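Local structure of AvrRpt2 (Erwinia amylovora, 6HQZ) at residues 43-48 against 142-147; 92-97 against 104-109. The protein probably acts as a C70-family cysteine protease and type III effector delivered into plant cells, this chain being its papain-like protease portion. All blocks are in the same frame, centred on the assembly; numbering follows the deposited sequence.

Following the chain from the N terminus, helix 19-27 comes first, then residues 43-48, which begin within helix 40-45. The chain runs on through helix 49-65, edge strand 67-69 and helix 80-90 before reaching the middle of the sheet. Strand 93-98 then turns back into strand 104-113, and contact 2 closes this short hairpin near the centre of the chain. Only after two more strands and helix 134-140 does the loop at 142-147 return to residues 43-48 and form contact 1. Contact 2 is thus nested inside the long loop that contact 1 closes. The two meet directly: A142 N probably bonds to G96 O at 3.0 Å, and Y44 packs on the hairpin, tying helix 40-45 to it.

Contact 1 of 2, residues 43-48 against 142-147; sequences LYDSSG and AWRVPH
H147 reaches the backbone of helix 40-45 at L43 and gives its NE2 proton to L43 O, at 2.8 Å with an N-H...O angle of 154°. Its CG stands between the backbone N and the carbonyl carbon (chi1 47°), which swings the imidazole across to that carbonyl, while V145 CB lies against one ring face. The other ring nitrogen, ND1, is paired with R55, so both nitrogens of the buried ring are satisfied, and a histidine suits a place needing two polar groups on one flat frame.

Two waters link further polar groups across the contact. One molecule lies 2.7 Å from Y44 OH and donates to H147 O at 2.9 Å. A second donates to Y44 O at 2.7 Å and accepts from R144 N at 3.1 Å. The type I turn from A142 to V145 uses V145 N on A142 O. At the outer end R144 extends its guanidinium to D45, where NH1 makes a weak, long salt bridge to OD1 at 3.4 Å, met at the guanidinium edge; S47 CB sits over one face of the group, though S47 is poorly ordered.

Between these polar ends the packing is apolar: the small A142 lets its CB come within 3.5 Å of Y44 CD1, and branched V145 places CG2 at the edge of the tyrosine ring. The contact joins helix 40-45 to the loop between helix 134-140 and strand 149-152. Helix 49-65 touches L43 and H147 through V58, and W104 and M106 of strand 104-113 meet Y44.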
ATOM      1  N   LEU A  43      10.387   7.446  26.353  1.00 36.74           N
ATOM      2  CA  LEU A  43      10.531   7.282  24.936  1.00 36.90           C
ATOM      3  C   LEU A  43       9.337   7.931  24.232  1.00 35.30           C
ATOM      4  O   LEU A  43       9.538   8.552  23.204  1.00 35.13           O
ATOM      5  CB  LEU A  43      10.606   5.791  24.575  1.00 35.28           C
ATOM      6  CG  LEU A  43      10.631   5.453  23.083  1.00 34.98           C
ATOM      7  CD1 LEU A  43      11.857   6.084  22.488  1.00 36.66           C
ATOM      8  CD2 LEU A  43      10.573   3.965  22.822  1.00 33.18           C
ATOM      9  N   TYR A  44       8.118   7.803  24.779  1.00 33.03           N
ATOM     10  CA  TYR A  44       6.920   8.171  24.010  1.00 33.09           C
ATOM     11  C   TYR A  44       6.200   9.400  24.475  1.00 34.34           C
ATOM     12  O   TYR A  44       5.346   9.957  23.738  1.00 34.60           O
ATOM     13  CB  TYR A  44       5.941   6.994  23.963  1.00 31.28           C
ATOM     14  CG  TYR A  44       6.394   5.933  23.046  1.00 29.76           C
ATOM     15  CD1 TYR A  44       6.620   6.187  21.707  1.00 29.61           C
ATOM     16  CD2 TYR A  44       6.626   4.651  23.502  1.00 30.11           C
ATOM     17  CE1 TYR A  44       7.082   5.196  20.838  1.00 29.85           C
ATOM     18  CE2 TYR A  44       7.070   3.660  22.655  1.00 30.53           C
ATOM     19  CZ  TYR A  44       7.299   3.905  21.308  1.00 30.30           C
ATOM     20  OH  TYR A  44       7.769   2.905  20.455  1.00 29.24           O
ATOM     21  N   ASP A  45       6.510   9.837  25.676  1.00 37.09           N
ATOM     22  CA  ASP A  45       5.783  10.947  26.250  1.00 41.90           C
ATOM     23  C   ASP A  45       6.620  11.992  26.977  1.00 45.15           C
ATOM     24  O   ASP A  45       6.058  12.775  27.721  1.00 47.40           O
ATOM     25  CB  ASP A  45       4.719  10.447  27.216  1.00 41.80           C
ATOM     26  CG  ASP A  45       3.629  11.491  27.471  1.00 44.53           C
ATOM     27  OD1 ASP A  45       3.429  12.423  26.647  1.00 47.41           O
ATOM     28  OD2 ASP A  45       3.012  11.409  28.536  1.00 48.84           O
ATOM     29  N   SER A  46       7.932  12.038  26.773  1.00 49.59           N
ATOM     30  CA  SER A  46       8.774  13.003  27.541  1.00 53.88           C
ATOM     31  C   SER A  46       8.826  14.323  26.816  1.00 54.38           C
ATOM     32  O   SER A  46       8.754  14.333  25.614  1.00 51.05           O
ATOM     33  CB  SER A  46      10.221  12.517  27.696  1.00 56.64           C
ATOM     34  OG  SER A  46      10.383  11.712  28.844  1.00 58.22           O
ATOM     35  N   SER A  47       8.957  15.418  27.559  1.00 58.89           N
ATOM     36  CA  SER A  47       9.348  16.734  26.996  1.00 64.16           C
ATOM     37  C   SER A  47      10.501  17.380  27.818  1.00 67.22           C
ATOM     38  O   SER A  47      10.916  16.828  28.824  1.00 69.61           O
ATOM     39  CB  SER A  47       8.145  17.668  26.926  1.00 66.57           C
ATOM     40  OG  SER A  47       8.418  18.757  26.045  1.00 69.40           O
ATOM     41  N   GLY A  48      11.035  18.523  27.387  1.00 71.21           N
ATOM     42  CA  GLY A  48      12.233  19.115  28.027  1.00 74.69           C
ATOM     43  C   GLY A  48      13.462  18.195  27.922  1.00 75.79           C
ATOM     44  O   GLY A  48      13.595  17.517  26.907  1.00 74.50           O
ATOM     45  N   ALA A 142       1.344   7.543  20.185  1.00 21.45           N
ATOM     46  CA  ALA A 142       2.308   8.501  20.746  1.00 22.70           C
ATOM     47  C   ALA A 142       2.612   9.736  19.869  1.00 22.69           C
ATOM     48  O   ALA A 142       3.739   9.997  19.597  1.00 23.25           O
ATOM     49  CB  ALA A 142       3.599   7.774  21.076  1.00 23.01           C
ATOM     50  N   TRP A 143       1.607  10.541  19.609  1.00 23.76           N
ATOM     51  CA  TRP A 143       1.701  11.714  18.729  1.00 25.65           C
ATOM     52  C   TRP A 143       2.754  12.710  19.138  1.00 26.69           C
ATOM     53  O   TRP A 143       3.270  13.417  18.306  1.00 28.36           O
ATOM     54  CB  TRP A 143       0.363  12.413  18.663  1.00 26.31           C
ATOM     55  CG  TRP A 143      -0.657  11.629  18.017  1.00 26.33           C
ATOM     56  CD1 TRP A 143      -1.663  10.981  18.605  1.00 26.21           C
ATOM     57  CD2 TRP A 143      -0.771  11.384  16.625  1.00 25.10           C
ATOM     58  NE1 TRP A 143      -2.436  10.356  17.671  1.00 26.13           N
ATOM     59  CE2 TRP A 143      -1.897  10.567  16.441  1.00 25.64           C
ATOM     60  CE3 TRP A 143      -0.043  11.797  15.508  1.00 26.77           C
ATOM     61  CZ2 TRP A 143      -2.321  10.127  15.166  1.00 24.44           C
ATOM     62  CZ3 TRP A 143      -0.489  11.403  14.223  1.00 26.31           C
ATOM     63  CH2 TRP A 143      -1.601  10.551  14.078  1.00 26.64           C
ATOM     64  N   ARG A 144       3.116  12.739  20.411  1.00 28.42           N
ATOM     65  CA  ARG A 144       4.041  13.712  20.924  1.00 32.02           C
ATOM     66  C   ARG A 144       5.449  13.544  20.406  1.00 32.12           C
ATOM     67  O   ARG A 144       6.241  14.518  20.433  1.00 32.62           O
ATOM     68  CB  ARG A 144       4.069  13.749  22.465  1.00 35.42           C
ATOM     69  CG  ARG A 144       5.018  14.754  23.051  1.00 40.71           C
ATOM     70  CD  ARG A 144       4.898  14.804  24.561  1.00 43.69           C
ATOM     71  NE  ARG A 144       4.994  16.166  24.990  1.00 49.12           N
ATOM     72  CZ  ARG A 144       4.704  16.559  26.223  1.00 52.72           C
ATOM     73  NH1 ARG A 144       4.311  15.668  27.151  1.00 55.03           N
ATOM     74  NH2 ARG A 144       4.801  17.840  26.522  1.00 58.03           N
ATOM     75  N   VAL A 145       5.777  12.366  19.918  1.00 28.48           N
ATOM     76  CA  VAL A 145       7.169  12.103  19.497  1.00 30.62           C
ATOM     77  C   VAL A 145       7.186  11.719  18.032  1.00 29.44           C
ATOM     78  O   VAL A 145       6.261  11.020  17.566  1.00 29.99           O
ATOM     79  CB  VAL A 145       7.889  11.029  20.339  1.00 29.85           C
ATOM     80  CG1 VAL A 145       8.050  11.545  21.773  1.00 31.60           C
ATOM     81  CG2 VAL A 145       7.190   9.676  20.312  1.00 28.46           C
ATOM     82  N   PRO A 146       8.196  12.142  17.310  1.00 31.17           N
ATOM     83  CA  PRO A 146       8.235  11.816  15.883  1.00 31.22           C
ATOM     84  C   PRO A 146       8.474  10.339  15.609  1.00 30.62           C
ATOM     85  O   PRO A 146       8.234   9.900  14.487  1.00 29.73           O
ATOM     86  CB  PRO A 146       9.424  12.644  15.353  1.00 33.40           C
ATOM     87  CG  PRO A 146       9.691  13.621  16.390  1.00 34.45           C
ATOM     88  CD  PRO A 146       9.291  13.053  17.691  1.00 32.35           C
ATOM     89  N   HIS A 147       8.916   9.590  16.614  1.00 28.82           N
ATOM     90  CA  HIS A 147       9.284   8.171  16.442  1.00 28.49           C
ATOM     91  C   HIS A 147       8.199   7.246  16.910  1.00 27.28           C
ATOM     92  O   HIS A 147       8.469   6.116  17.252  1.00 28.21           O
ATOM     93  CB  HIS A 147      10.615   7.829  17.101  1.00 29.68           C
ATOM     94  CG  HIS A 147      10.767   8.341  18.499  1.00 30.31           C
ATOM     95  ND1 HIS A 147      11.303   9.576  18.780  1.00 33.01           N
ATOM     96  CD2 HIS A 147      10.451   7.784  19.695  1.00 30.41           C
ATOM     97  CE1 HIS A 147      11.311   9.758  20.092  1.00 34.33           C
ATOM     98  NE2 HIS A 147      10.765   8.698  20.666  1.00 31.30           N
TER
HETATM   99  O   HOH W   1       7.830   3.368  17.819  1.00 25.28           O
HETATM  100  O   HOH W   2       2.992  10.945  22.887  1.00 33.61           O

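Contact 2 of 2, residues 92-97 against 104-109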
ATOM      1  N   PRO A  92       5.750  -4.245   8.172  1.00 30.96           N
ATOM      2  CA  PRO A  92       5.185  -3.996   9.514  1.00 29.20           C
ATOM      3  C   PRO A  92       5.777  -2.772  10.253  1.00 27.06           C
ATOM      4  O   PRO A  92       6.977  -2.379  10.085  1.00 27.21           O
ATOM      5  CB  PRO A  92       5.493  -5.275  10.277  1.00 28.41           C
ATOM      6  CG  PRO A  92       6.540  -5.979   9.509  1.00 31.68           C
ATOM      7  CD  PRO A  92       6.508  -5.499   8.079  1.00 32.01           C
ATOM      8  N   ILE A  93       4.942  -2.176  11.055  1.00 25.75           N
ATOM      9  CA  ILE A  93       5.287  -0.897  11.680  1.00 25.14           C
ATOM     10  C   ILE A  93       5.061  -1.021  13.208  1.00 24.08           C
ATOM     11  O   ILE A  93       3.969  -1.366  13.675  1.00 21.83           O
ATOM     12  CB  ILE A  93       4.383   0.224  11.165  1.00 26.41           C
ATOM     13  CG1 ILE A  93       4.596   0.473   9.706  1.00 28.57           C
ATOM     14  CG2 ILE A  93       4.625   1.526  11.943  1.00 26.62           C
ATOM     15  CD1 ILE A  93       3.464   1.230   9.046  1.00 29.11           C
ATOM     16  N   MET A  94       6.120  -0.771  13.953  1.00 24.45           N
ATOM     17  CA  MET A  94       5.990  -0.806  15.413  1.00 25.24           C
ATOM     18  C   MET A  94       5.621   0.571  15.949  1.00 23.75           C
ATOM     19  O   MET A  94       6.287   1.575  15.625  1.00 24.00           O
ATOM     20  CB  MET A  94       7.211  -1.336  16.121  1.00 28.21           C
ATOM     21  CG  MET A  94       8.514  -0.699  15.904  1.00 32.76           C
ATOM     22  SD  MET A  94       9.816  -1.661  16.760  1.00 38.67           S
ATOM     23  CE  MET A  94      10.821  -0.301  17.306  1.00 40.55           C
ATOM     24  N   PHE A  95       4.578   0.564  16.770  1.00 21.35           N
ATOM     25  CA  PHE A  95       3.976   1.789  17.302  1.00 20.85           C
ATOM     26  C   PHE A  95       3.880   1.770  18.817  1.00 21.24           C
ATOM     27  O   PHE A  95       3.589   0.751  19.488  1.00 20.24           O
ATOM     28  CB  PHE A  95       2.594   2.081  16.674  1.00 21.43           C
ATOM     29  CG  PHE A  95       1.513   1.133  17.037  1.00 20.68           C
ATOM     30  CD1 PHE A  95       1.380  -0.037  16.327  1.00 21.68           C
ATOM     31  CD2 PHE A  95       0.576   1.424  17.994  1.00 21.94           C
ATOM     32  CE1 PHE A  95       0.350  -0.915  16.578  1.00 21.18           C
ATOM     33  CE2 PHE A  95      -0.484   0.563  18.233  1.00 20.99           C
ATOM     34  CZ  PHE A  95      -0.579  -0.616  17.550  1.00 22.03           C
ATOM     35  N   GLY A  96       4.095   2.976  19.341  1.00 20.67           N
ATOM     36  CA  GLY A  96       3.957   3.289  20.757  1.00 20.55           C
ATOM     37  C   GLY A  96       2.594   3.830  21.008  1.00 19.84           C
ATOM     38  O   GLY A  96       2.154   4.705  20.273  1.00 18.66           O
ATOM     39  N   TRP A  97       1.932   3.362  22.075  1.00 20.37           N
ATOM     40  CA  TRP A  97       0.580   3.832  22.398  1.00 20.15           C
ATOM     41  C   TRP A  97       0.265   3.728  23.842  1.00 20.11           C
ATOM     42  O   TRP A  97       0.896   2.987  24.575  1.00 20.59           O
ATOM     43  CB  TRP A  97      -0.476   3.077  21.590  1.00 20.93           C
ATOM     44  CG  TRP A  97      -0.573   1.620  21.869  1.00 21.07           C
ATOM     45  CD1 TRP A  97       0.300   0.628  21.499  1.00 21.51           C
ATOM     46  CD2 TRP A  97      -1.679   0.951  22.527  1.00 22.35           C
ATOM     47  NE1 TRP A  97      -0.199  -0.591  21.885  1.00 20.95           N
ATOM     48  CE2 TRP A  97      -1.423  -0.429  22.457  1.00 21.83           C
ATOM     49  CE3 TRP A  97      -2.882   1.385  23.073  1.00 22.27           C
ATOM     50  CZ2 TRP A  97      -2.271  -1.352  22.984  1.00 23.91           C
ATOM     51  CZ3 TRP A  97      -3.780   0.439  23.567  1.00 24.39           C
ATOM     52  CH2 TRP A  97      -3.450  -0.913  23.545  1.00 24.95           C
ATOM     53  N   TRP A 104       2.339   2.905  28.818  1.00 25.96           N
ATOM     54  CA  TRP A 104       2.726   2.948  27.445  1.00 24.23           C
ATOM     55  C   TRP A 104       3.166   1.527  27.035  1.00 23.18           C
ATOM     56  O   TRP A 104       3.734   0.779  27.838  1.00 24.15           O
ATOM     57  CB  TRP A 104       3.858   3.948  27.197  1.00 25.18           C
ATOM     58  CG  TRP A 104       3.376   5.363  27.318  1.00 26.40           C
ATOM     59  CD1 TRP A 104       3.263   6.066  28.488  1.00 29.78           C
ATOM     60  CD2 TRP A 104       2.821   6.165  26.313  1.00 25.97           C
ATOM     61  NE1 TRP A 104       2.721   7.309  28.243  1.00 29.42           N
ATOM     62  CE2 TRP A 104       2.451   7.391  26.907  1.00 28.55           C
ATOM     63  CE3 TRP A 104       2.607   5.989  24.935  1.00 24.91           C
ATOM     64  CZ2 TRP A 104       1.891   8.435  26.176  1.00 28.43           C
ATOM     65  CZ3 TRP A 104       2.021   6.995  24.240  1.00 25.46           C
ATOM     66  CH2 TRP A 104       1.690   8.225  24.863  1.00 26.75           C
ATOM     67  N   HIS A 105       2.918   1.217  25.799  1.00 22.44           N
ATOM     68  CA  HIS A 105       3.204  -0.102  25.208  1.00 22.88           C
ATOM     69  C   HIS A 105       3.668   0.018  23.764  1.00 23.17           C
ATOM     70  O   HIS A 105       3.370   1.004  23.086  1.00 22.89           O
ATOM     71  CB  HIS A 105       1.918  -0.988  25.279  1.00 23.81           C
ATOM     72  CG  HIS A 105       1.496  -1.253  26.666  1.00 27.82           C
ATOM     73  ND1 HIS A 105       1.903  -2.364  27.356  1.00 29.38           N
ATOM     74  CD2 HIS A 105       0.837  -0.473  27.558  1.00 30.74           C
ATOM     75  CE1 HIS A 105       1.415  -2.320  28.579  1.00 31.43           C
ATOM     76  NE2 HIS A 105       0.786  -1.170  28.739  1.00 32.83           N
ATOM     77  N   MET A 106       4.300  -1.043  23.257  1.00 23.28           N
ATOM     78  CA  MET A 106       4.663  -1.129  21.889  1.00 22.57           C
ATOM     79  C   MET A 106       4.018  -2.337  21.272  1.00 23.35           C
ATOM     80  O   MET A 106       3.974  -3.388  21.923  1.00 24.67           O
ATOM     81  CB  MET A 106       6.158  -1.260  21.767  1.00 25.77           C
ATOM     82  CG  MET A 106       6.956  -0.036  22.051  1.00 27.55           C
ATOM     83  SD  MET A 106       8.693  -0.462  21.948  1.00 33.50           S
ATOM     84  CE  MET A 106       8.791  -0.789  20.192  1.00 30.67           C
ATOM     85  N   SER A 107       3.532  -2.177  20.030  1.00 21.50           N
ATOM     86  CA  SER A 107       2.870  -3.243  19.302  1.00 21.93           C
ATOM     87  C   SER A 107       3.237  -3.141  17.871  1.00 21.33           C
ATOM     88  O   SER A 107       3.845  -2.148  17.443  1.00 21.24           O
ATOM     89  CB  SER A 107       1.362  -3.142  19.465  1.00 22.48           C
ATOM     90  OG  SER A 107       0.972  -3.382  20.815  1.00 24.91           O
ATOM     91  N   VAL A 108       2.898  -4.159  17.099  1.00 22.47           N
ATOM     92  CA  VAL A 108       3.227  -4.176  15.685  1.00 22.19           C
ATOM     93  C   VAL A 108       2.033  -4.187  14.819  1.00 22.73           C
ATOM     94  O   VAL A 108       1.251  -5.139  14.874  1.00 23.55           O
ATOM     95  CB  VAL A 108       4.107  -5.416  15.325  1.00 23.56           C
ATOM     96  CG1 VAL A 108       4.373  -5.377  13.796  1.00 25.14           C
ATOM     97  CG2 VAL A 108       5.423  -5.389  16.104  1.00 23.38           C
ATOM     98  N   LEU A 109       1.887  -3.108  14.032  1.00 23.00           N
ATOM     99  CA  LEU A 109       0.822  -2.937  13.058  1.00 23.28           C
ATOM    100  C   LEU A 109       1.094  -3.847  11.880  1.00 23.92           C
ATOM    101  O   LEU A 109       2.197  -3.779  11.299  1.00 26.10           O
ATOM    102  CB  LEU A 109       0.761  -1.519  12.528  1.00 22.67           C
ATOM    103  CG  LEU A 109      -0.405  -1.229  11.583  1.00 23.36           C
ATOM    104  CD1 LEU A 109      -1.802  -1.431  12.215  1.00 22.02           C
ATOM    105  CD2 LEU A 109      -0.170   0.185  11.097  1.00 24.28           C
TER
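F95 and S107 exchange two backbone hydrogen bonds, F95 N to S107 O at 2.9 Å and S107 N to F95 O at 3.0 Å. The pairs I93-L109 and W97-H105 do the same, with L109 N to I93 O the shortest at 2.7 Å. One side-chain hydrogen bond adds to the ladder: W97 NE1 donates to S107 OG at 3.2 Å, the hydroxyl lying near the indole plane. A chi1 of 64° tucks the W97 indole over its own main chain and carries it across to strand 104-113, with H105 CB above one of its faces. H105 turns its NE2 to S103.

These strands form an antiparallel hairpin in the central sheet of the papain-like fold. On the face that carries F95, the compact S107 leaves room for the phenyl ring and sets CB 4.1 Å from its centroid in an off-centre CH-pi contact. F137 of helix 134-140 meets that ring edge-to-face, and I119 touches both F95 and L109.

On the other face, M94 and M106 lie side by side, long unbranched side chains whose CE methyls meet 3.6 Å apart, M106 CE also lying against M94 SD. M94 packs on W21, C24 and T25 of helix 19-27. G96, having no side chain, admits the ring of Y44, and P92 CB rests 3.7 Å from V108 CG1.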